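Local coordinates for A putative transcriptional regulator (Rhodococcus sp., PDB 2HKU), which probably binds DNA at regulatory sites as a dimeric transcriptional regulator of the TetR family, at residues E64-L76 against R128-S140. Numbering follows the deposited sequence.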
ATOM      1  N   GLU A  64      -7.866  11.784 -16.334  1.00 32.79           N
ATOM      2  CA  GLU A  64      -7.882  10.705 -15.341  1.00 33.88           C
ATOM      3  C   GLU A  64      -7.555   9.404 -16.052  1.00 33.27           C
ATOM      4  O   GLU A  64      -6.794   8.578 -15.578  1.00 31.87           O
ATOM      5  CB  GLU A  64      -9.293  10.621 -14.684  1.00 35.48           C
ATOM      6  CG  GLU A  64      -9.591  11.780 -13.726  1.00 40.84           C
ATOM      7  CD  GLU A  64      -9.786  13.156 -14.432  1.00 43.04           C
ATOM      8  OE1 GLU A  64     -10.539  13.205 -15.430  1.00 47.15           O
ATOM      9  OE2 GLU A  64      -9.178  14.187 -14.010  1.00 44.63           O
ATOM     10  N   ARG A  65      -8.106   9.259 -17.251  1.00 32.16           N
ATOM     11  CA  ARG A  65      -7.814   8.106 -18.005  1.00 33.20           C
ATOM     12  C   ARG A  65      -6.352   8.042 -18.515  1.00 31.69           C
ATOM     13  O   ARG A  65      -5.737   6.982 -18.443  1.00 30.26           O
ATOM     14  CB  ARG A  65      -8.738   7.979 -19.188  1.00 34.84           C
ATOM     15  CG  ARG A  65      -8.337   6.791 -20.018  1.00 38.87           C
ATOM     16  CD  ARG A  65      -9.525   6.408 -20.876  1.00 47.24           C
ATOM     17  NE  ARG A  65     -10.122   5.131 -20.497  1.00 53.56           N
ATOM     18  CZ  ARG A  65      -9.732   3.950 -20.976  1.00 53.51           C
ATOM     19  NH1 ARG A  65     -10.359   2.854 -20.583  1.00 56.65           N
ATOM     20  NH2 ARG A  65      -8.722   3.871 -21.845  1.00 54.03           N
ATOM     21  N   LEU A  66      -5.823   9.145 -19.034  1.00 29.84           N
ATOM     22  CA  LEU A  66      -4.337   9.217 -19.247  1.00 29.03           C
ATOM     23  C   LEU A  66      -3.505   8.816 -17.995  1.00 27.98           C
ATOM     24  O   LEU A  66      -2.610   8.007 -18.113  1.00 27.13           O
ATOM     25  CB  LEU A  66      -3.885  10.579 -19.776  1.00 28.82           C
ATOM     26  CG  LEU A  66      -2.389  10.843 -20.145  1.00 28.37           C
ATOM     27  CD1 LEU A  66      -1.809   9.865 -21.116  1.00 25.79           C
ATOM     28  CD2 LEU A  66      -2.222  12.254 -20.660  1.00 28.78           C
ATOM     29  N   PHE A  67      -3.857   9.357 -16.809  1.00 26.33           N
ATOM     30  CA  PHE A  67      -3.154   9.094 -15.590  1.00 23.30           C
ATOM     31  C   PHE A  67      -3.216   7.597 -15.258  1.00 24.48           C
ATOM     32  O   PHE A  67      -2.185   6.993 -14.972  1.00 20.37           O
ATOM     33  CB  PHE A  67      -3.800   9.832 -14.391  1.00 25.84           C
ATOM     34  CG  PHE A  67      -3.018   9.645 -13.113  1.00 23.89           C
ATOM     35  CD1 PHE A  67      -1.789  10.311 -12.954  1.00 23.33           C
ATOM     36  CD2 PHE A  67      -3.407   8.755 -12.192  1.00 23.79           C
ATOM     37  CE1 PHE A  67      -1.029  10.156 -11.828  1.00 25.68           C
ATOM     38  CE2 PHE A  67      -2.696   8.601 -11.011  1.00 22.13           C
ATOM     39  CZ  PHE A  67      -1.522   9.267 -10.812  1.00 28.83           C
ATOM     40  N   VAL A  68      -4.433   7.009 -15.245  1.00 21.84           N
ATOM     41  CA  VAL A  68      -4.489   5.599 -14.927  1.00 23.69           C
ATOM     42  C   VAL A  68      -3.726   4.741 -15.985  1.00 23.61           C
ATOM     43  O   VAL A  68      -3.027   3.774 -15.624  1.00 22.68           O
ATOM     44  CB  VAL A  68      -6.011   5.107 -14.689  1.00 24.62           C
ATOM     45  CG1 VAL A  68      -6.050   3.600 -14.492  1.00 22.32           C
ATOM     46  CG2 VAL A  68      -6.593   5.849 -13.520  1.00 21.76           C
ATOM     47  N   GLU A  69      -3.869   5.042 -17.281  1.00 24.12           N
ATOM     48  CA  GLU A  69      -3.157   4.205 -18.237  1.00 25.72           C
ATOM     49  C   GLU A  69      -1.649   4.314 -18.011  1.00 24.47           C
ATOM     50  O   GLU A  69      -0.946   3.304 -18.003  1.00 25.45           O
ATOM     51  CB  GLU A  69      -3.441   4.601 -19.677  1.00 25.15           C
ATOM     52  CG  GLU A  69      -4.758   4.094 -20.139  1.00 29.25           C
ATOM     53  CD  GLU A  69      -4.949   4.330 -21.597  1.00 30.80           C
ATOM     54  OE1 GLU A  69      -3.957   4.469 -22.365  1.00 29.91           O
ATOM     55  OE2 GLU A  69      -6.103   4.381 -21.947  1.00 32.00           O
ATOM     56  N   VAL A  70      -1.160   5.543 -17.832  1.00 24.26           N
ATOM     57  CA  VAL A  70       0.269   5.775 -17.537  1.00 24.19           C
ATOM     58  C   VAL A  70       0.729   4.978 -16.309  1.00 23.66           C
ATOM     59  O   VAL A  70       1.875   4.388 -16.296  1.00 22.22           O
ATOM     60  CB  VAL A  70       0.532   7.324 -17.356  1.00 24.01           C
ATOM     61  CG1 VAL A  70       1.814   7.620 -16.629  1.00 25.00           C
ATOM     62  CG2 VAL A  70       0.448   8.067 -18.713  1.00 28.06           C
ATOM     63  N   ALA A  71      -0.137   4.971 -15.256  1.00 21.76           N
ATOM     64  CA  ALA A  71       0.207   4.349 -13.991  1.00 22.21           C
ATOM     65  C   ALA A  71       0.292   2.828 -14.128  1.00 21.98           C
ATOM     66  O   ALA A  71       1.223   2.207 -13.668  1.00 22.42           O
ATOM     67  CB  ALA A  71      -0.818   4.754 -12.875  1.00 21.42           C
ATOM     68  N   CYS A  72      -0.702   2.244 -14.781  1.00 20.43           N
ATOM     69  CA  CYS A  72      -0.684   0.860 -15.142  1.00 21.15           C
ATOM     70  C   CYS A  72       0.556   0.428 -15.995  1.00 19.18           C
ATOM     71  O   CYS A  72       1.170  -0.543 -15.668  1.00 22.98           O
ATOM     72  CB  CYS A  72      -1.969   0.530 -15.878  1.00 17.51           C
ATOM     73  SG  CYS A  72      -3.414   0.622 -14.628  1.00 23.09           S
ATOM     74  N   ALA A  73       0.815   1.063 -17.120  1.00 22.80           N
ATOM     75  CA  ALA A  73       2.062   0.811 -17.951  1.00 22.01           C
ATOM     76  C   ALA A  73       3.337   0.947 -17.160  1.00 22.53           C
ATOM     77  O   ALA A  73       4.195   0.066 -17.193  1.00 24.95           O
ATOM     78  CB  ALA A  73       2.075   1.680 -19.156  1.00 24.18           C
ATOM     79  N   ALA A  74       3.435   1.989 -16.331  1.00 23.12           N
ATOM     80  CA  ALA A  74       4.595   2.139 -15.416  1.00 21.92           C
ATOM     81  C   ALA A  74       4.842   0.996 -14.494  1.00 20.84           C
ATOM     82  O   ALA A  74       5.942   0.483 -14.394  1.00 21.62           O
ATOM     83  CB  ALA A  74       4.518   3.500 -14.614  1.00 22.72           C
ATOM     84  N   VAL A  75       3.838   0.553 -13.748  1.00 20.21           N
ATOM     85  CA  VAL A  75       4.056  -0.571 -12.888  1.00 18.54           C
ATOM     86  C   VAL A  75       4.289  -1.927 -13.612  1.00 19.21           C
ATOM     87  O   VAL A  75       5.009  -2.792 -13.100  1.00 21.47           O
ATOM     88  CB  VAL A  75       2.875  -0.751 -11.764  1.00 15.34           C
ATOM     89  CG1 VAL A  75       1.567  -1.395 -12.394  1.00 16.06           C
ATOM     90  CG2 VAL A  75       3.387  -1.606 -10.669  1.00 18.06           C
ATOM     91  N   LEU A  76       3.623  -2.164 -14.728  1.00 19.23           N
ATOM     92  CA  LEU A  76       3.891  -3.341 -15.557  1.00 20.62           C
ATOM     93  C   LEU A  76       5.333  -3.362 -16.069  1.00 21.37           C
ATOM     94  O   LEU A  76       6.010  -4.392 -16.051  1.00 21.49           O
ATOM     95  CB  LEU A  76       2.929  -3.323 -16.768  1.00 18.73           C
ATOM     96  CG  LEU A  76       1.498  -3.714 -16.297  1.00 20.41           C
ATOM     97  CD1 LEU A  76       0.524  -3.677 -17.439  1.00 24.25           C
ATOM     98  CD2 LEU A  76       1.569  -5.060 -15.802  1.00 19.38           C
ATOM     99  N   ARG A 128     -11.523   1.343 -13.277  1.00 40.35           N
ATOM    100  CA  ARG A 128     -11.413   0.156 -12.455  1.00 38.59           C
ATOM    101  C   ARG A 128     -10.962  -1.121 -13.248  1.00 36.42           C
ATOM    102  O   ARG A 128     -10.182  -1.897 -12.747  1.00 34.30           O
ATOM    103  CB  ARG A 128     -12.738  -0.091 -11.743  1.00 38.98           C
ATOM    104  CG  ARG A 128     -12.680  -1.052 -10.618  1.00 44.54           C
ATOM    105  CD  ARG A 128     -13.862  -2.025 -10.664  1.00 52.84           C
ATOM    106  NE  ARG A 128     -14.053  -2.695  -9.373  1.00 63.21           N
ATOM    107  CZ  ARG A 128     -13.991  -4.019  -9.155  1.00 66.58           C
ATOM    108  NH1 ARG A 128     -13.761  -4.880 -10.156  1.00 67.41           N
ATOM    109  NH2 ARG A 128     -14.189  -4.488  -7.915  1.00 67.75           N
ATOM    110  N   ASP A 129     -11.445  -1.298 -14.484  1.00 33.28           N
ATOM    111  CA  ASP A 129     -11.039  -2.425 -15.335  1.00 32.00           C
ATOM    112  C   ASP A 129      -9.557  -2.418 -15.739  1.00 29.51           C
ATOM    113  O   ASP A 129      -8.907  -3.467 -15.833  1.00 26.72           O
ATOM    114  CB  ASP A 129     -11.939  -2.482 -16.554  1.00 33.23           C
ATOM    115  CG  ASP A 129     -13.409  -2.826 -16.199  1.00 36.25           C
ATOM    116  OD1 ASP A 129     -13.758  -3.208 -15.041  1.00 37.99           O
ATOM    117  OD2 ASP A 129     -14.225  -2.659 -17.108  1.00 41.34           O
ATOM    118  N   LEU A 130      -9.019  -1.230 -15.971  1.00 28.25           N
ATOM    119  CA  LEU A 130      -7.573  -1.060 -16.250  1.00 29.75           C
ATOM    120  C   LEU A 130      -6.774  -1.498 -15.013  1.00 28.10           C
ATOM    121  O   LEU A 130      -5.767  -2.213 -15.144  1.00 29.07           O
ATOM    122  CB  LEU A 130      -7.255   0.419 -16.462  1.00 31.27           C
ATOM    123  CG  LEU A 130      -6.948   1.117 -17.802  1.00 34.65           C
ATOM    124  CD1 LEU A 130      -7.473   0.407 -18.972  1.00 34.72           C
ATOM    125  CD2 LEU A 130      -7.328   2.620 -17.831  1.00 29.44           C
ATOM    126  N   ILE A 131      -7.234  -1.043 -13.830  1.00 26.55           N
ATOM    127  CA  ILE A 131      -6.610  -1.331 -12.561  1.00 25.43           C
ATOM    128  C   ILE A 131      -6.647  -2.827 -12.314  1.00 24.17           C
ATOM    129  O   ILE A 131      -5.616  -3.423 -11.953  1.00 23.54           O
ATOM    130  CB  ILE A 131      -7.296  -0.606 -11.300  1.00 25.38           C
ATOM    131  CG1 ILE A 131      -7.040   0.927 -11.257  1.00 28.23           C
ATOM    132  CG2 ILE A 131      -6.738  -1.169  -9.990  1.00 27.36           C
ATOM    133  CD1 ILE A 131      -5.609   1.350 -11.254  1.00 30.43           C
ATOM    134  N   THR A 132      -7.852  -3.431 -12.404  1.00 21.66           N
ATOM    135  CA  THR A 132      -7.983  -4.840 -12.119  1.00 22.13           C
ATOM    136  C   THR A 132      -7.246  -5.699 -13.138  1.00 21.80           C
ATOM    137  O   THR A 132      -6.663  -6.732 -12.779  1.00 21.27           O
ATOM    138  CB  THR A 132      -9.462  -5.313 -11.832  1.00 22.91           C
ATOM    139  OG1 THR A 132     -10.264  -5.046 -12.945  1.00 28.11           O
ATOM    140  CG2 THR A 132     -10.013  -4.529 -10.805  1.00 22.52           C
ATOM    141  N   ASP A 133      -7.278  -5.333 -14.407  1.00 19.43           N
ATOM    142  CA  ASP A 133      -6.529  -6.111 -15.312  1.00 20.91           C
ATOM    143  C   ASP A 133      -5.048  -6.087 -14.953  1.00 19.77           C
ATOM    144  O   ASP A 133      -4.412  -7.084 -15.095  1.00 18.34           O
ATOM    145  CB  ASP A 133      -6.669  -5.652 -16.767  1.00 22.44           C
ATOM    146  CG  ASP A 133      -7.977  -6.214 -17.468  1.00 24.18           C
ATOM    147  OD1 ASP A 133      -8.673  -7.090 -16.887  1.00 25.47           O
ATOM    148  OD2 ASP A 133      -8.257  -5.740 -18.577  1.00 28.18           O
ATOM    149  N   THR A 134      -4.535  -4.907 -14.604  1.00 21.01           N
ATOM    150  CA  THR A 134      -3.104  -4.633 -14.267  1.00 21.42           C
ATOM    151  C   THR A 134      -2.703  -5.444 -13.055  1.00 21.49           C
ATOM    152  O   THR A 134      -1.727  -6.127 -13.074  1.00 19.68           O
ATOM    153  CB  THR A 134      -2.802  -3.084 -14.116  1.00 21.24           C
ATOM    154  OG1 THR A 134      -3.139  -2.419 -15.354  1.00 21.56           O
ATOM    155  CG2 THR A 134      -1.264  -2.776 -13.767  1.00 19.54           C
ATOM    156  N   LEU A 135      -3.556  -5.465 -12.041  1.00 21.05           N
ATOM    157  CA  LEU A 135      -3.352  -6.269 -10.861  1.00 20.48           C
ATOM    158  C   LEU A 135      -3.320  -7.740 -11.129  1.00 20.96           C
ATOM    159  O   LEU A 135      -2.480  -8.413 -10.590  1.00 18.55           O
ATOM    160  CB  LEU A 135      -4.452  -6.058  -9.752  1.00 20.74           C
ATOM    161  CG  LEU A 135      -4.369  -4.882  -8.814  1.00 23.48           C
ATOM    162  CD1 LEU A 135      -5.611  -4.851  -7.744  1.00 24.71           C
ATOM    163  CD2 LEU A 135      -3.002  -4.894  -8.096  1.00 24.35           C
ATOM    164  N   ARG A 136      -4.281  -8.279 -11.896  1.00 22.03           N
ATOM    165  CA  ARG A 136      -4.234  -9.708 -12.206  1.00 21.99           C
ATOM    166  C   ARG A 136      -2.952 -10.062 -12.931  1.00 20.83           C
ATOM    167  O   ARG A 136      -2.409 -11.141 -12.714  1.00 22.77           O
ATOM    168  CB  ARG A 136      -5.358 -10.035 -13.186  1.00 24.10           C
ATOM    169  CG  ARG A 136      -6.685 -10.186 -12.438  1.00 27.99           C
ATOM    170  CD  ARG A 136      -7.951 -10.394 -13.437  1.00 26.66           C
ATOM    171  NE  ARG A 136      -9.163 -10.699 -12.619  1.00 27.49           N
ATOM    172  CZ  ARG A 136      -9.437 -11.813 -11.947  1.00 32.29           C
ATOM    173  NH1 ARG A 136      -8.581 -12.835 -11.905  1.00 32.42           N
ATOM    174  NH2 ARG A 136     -10.616 -11.930 -11.285  1.00 29.07           N
ATOM    175  N   THR A 137      -2.524  -9.197 -13.843  1.00 21.23           N
ATOM    176  CA  THR A 137      -1.267  -9.457 -14.660  1.00 21.65           C
ATOM    177  C   THR A 137      -0.032  -9.436 -13.764  1.00 22.06           C
ATOM    178  O   THR A 137       0.886 -10.253 -13.975  1.00 23.29           O
ATOM    179  CB  THR A 137      -1.086  -8.398 -15.770  1.00 18.63           C
ATOM    180  OG1 THR A 137      -2.203  -8.425 -16.689  1.00 24.53           O
ATOM    181  CG2 THR A 137       0.266  -8.602 -16.633  1.00 24.46           C
ATOM    182  N   LEU A 138       0.066  -8.441 -12.832  1.00 20.83           N
ATOM    183  CA  LEU A 138       1.184  -8.414 -11.857  1.00 20.45           C
ATOM    184  C   LEU A 138       1.168  -9.718 -11.073  1.00 19.67           C
ATOM    185  O   LEU A 138       2.210 -10.360 -10.890  1.00 17.70           O
ATOM    186  CB  LEU A 138       1.062  -7.235 -10.871  1.00 21.29           C
ATOM    187  CG  LEU A 138       1.204  -5.818 -11.387  1.00 19.60           C
ATOM    188  CD1 LEU A 138       1.004  -4.656 -10.395  1.00 13.35           C
ATOM    189  CD2 LEU A 138       2.704  -5.717 -12.019  1.00 19.62           C
ATOM    190  N   HIS A 139      -0.010 -10.128 -10.602  1.00 17.88           N
ATOM    191  CA  HIS A 139      -0.113 -11.348  -9.794  1.00 17.79           C
ATOM    192  C   HIS A 139       0.179 -12.661 -10.566  1.00 19.69           C
ATOM    193  O   HIS A 139       0.913 -13.542 -10.061  1.00 18.86           O
ATOM    194  CB  HIS A 139      -1.536 -11.439  -9.164  1.00 19.28           C
ATOM    195  CG  HIS A 139      -1.804 -10.400  -8.089  1.00 22.72           C
ATOM    196  ND1 HIS A 139      -3.067  -9.936  -7.792  1.00 29.19           N
ATOM    197  CD2 HIS A 139      -0.986  -9.826  -7.180  1.00 25.59           C
ATOM    198  CE1 HIS A 139      -3.009  -9.082  -6.779  1.00 24.87           C
ATOM    199  NE2 HIS A 139      -1.761  -9.021  -6.367  1.00 26.91           N
ATOM    200  N   SER A 140      -0.282 -12.736 -11.818  1.00 19.45           N
ATOM    201  CA  SER A 140       0.121 -13.874 -12.729  1.00 20.89           C
ATOM    202  C   SER A 140       1.626 -13.842 -12.952  1.00 21.73           C
ATOM    203  O   SER A 140       2.306 -14.881 -12.932  1.00 22.60           O
ATOM    204  CB  SER A 140      -0.588 -13.740 -14.125  1.00 16.82           C
ATOM    205  OG  SER A 140      -1.934 -14.003 -13.832  1.00 22.74           O
TER
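Helix 63-87 and helix 125-152 of a TetR-family regulator pack together through a knob into a hole, where Leu-130 of helix 125-152 sits among Arg-65, Val-68, Glu-69 and Cys-72 of helix 63-87. CD2 of Leu-130 lies 3.7 Å from CG1 of Val-68 and also touches CG of Glu-69. The same methyl rests over one face of the Arg-65 guanidinium, offset toward its rim. That guanidinium is tied back to its own helix, since NH2 of Arg-65 bridges to OE2 of Glu-69 at 2.7 Å. The other carboxylate oxygen, OE1, pairs with Arg-22 on helix 21-36.

Segments 64-76 and 128-140 run side by side, with axes 9.9 Å apart and only 3° between their directions. Helix 63-87 follows the predicted helix-turn-helix and runs into the C-terminal helical domain, which in TetR-family regulators usually binds the effector. The contact joins the probable DNA-binding end to the C-terminal helical body. Helix 108-120 also packs here: Met-120 touches Val-68 and Phe-114 touches Val-75.

Mid-contact, Thr-134 meets Cys-72, with OG1 of Thr-134 3.1 Å from SG of Cys-72. The hydroxyl of Thr-134 donates to O of Leu-130 at 2.6 Å, and the backbone N of Thr-134 reaches that oxygen from the opposite face of its plane. In Thr-134, chi1 of -59° sets OG1 beside the backbone N and CG2 anti to that N, where CG2 presses on CG1 of Val-75 at a tight 3.4 Å. A valine here would probably leave O of Leu-130 with the backbone N as its one donor from this residue and put a methyl against the Cys-72 sulfur.

Further along, CD1 of Leu-138 touches both methyls of Val-75. CD2 of Leu-76 bridges Leu-138 and the exposed Thr-137, reaching CG2 of Thr-137 at 3.9 Å.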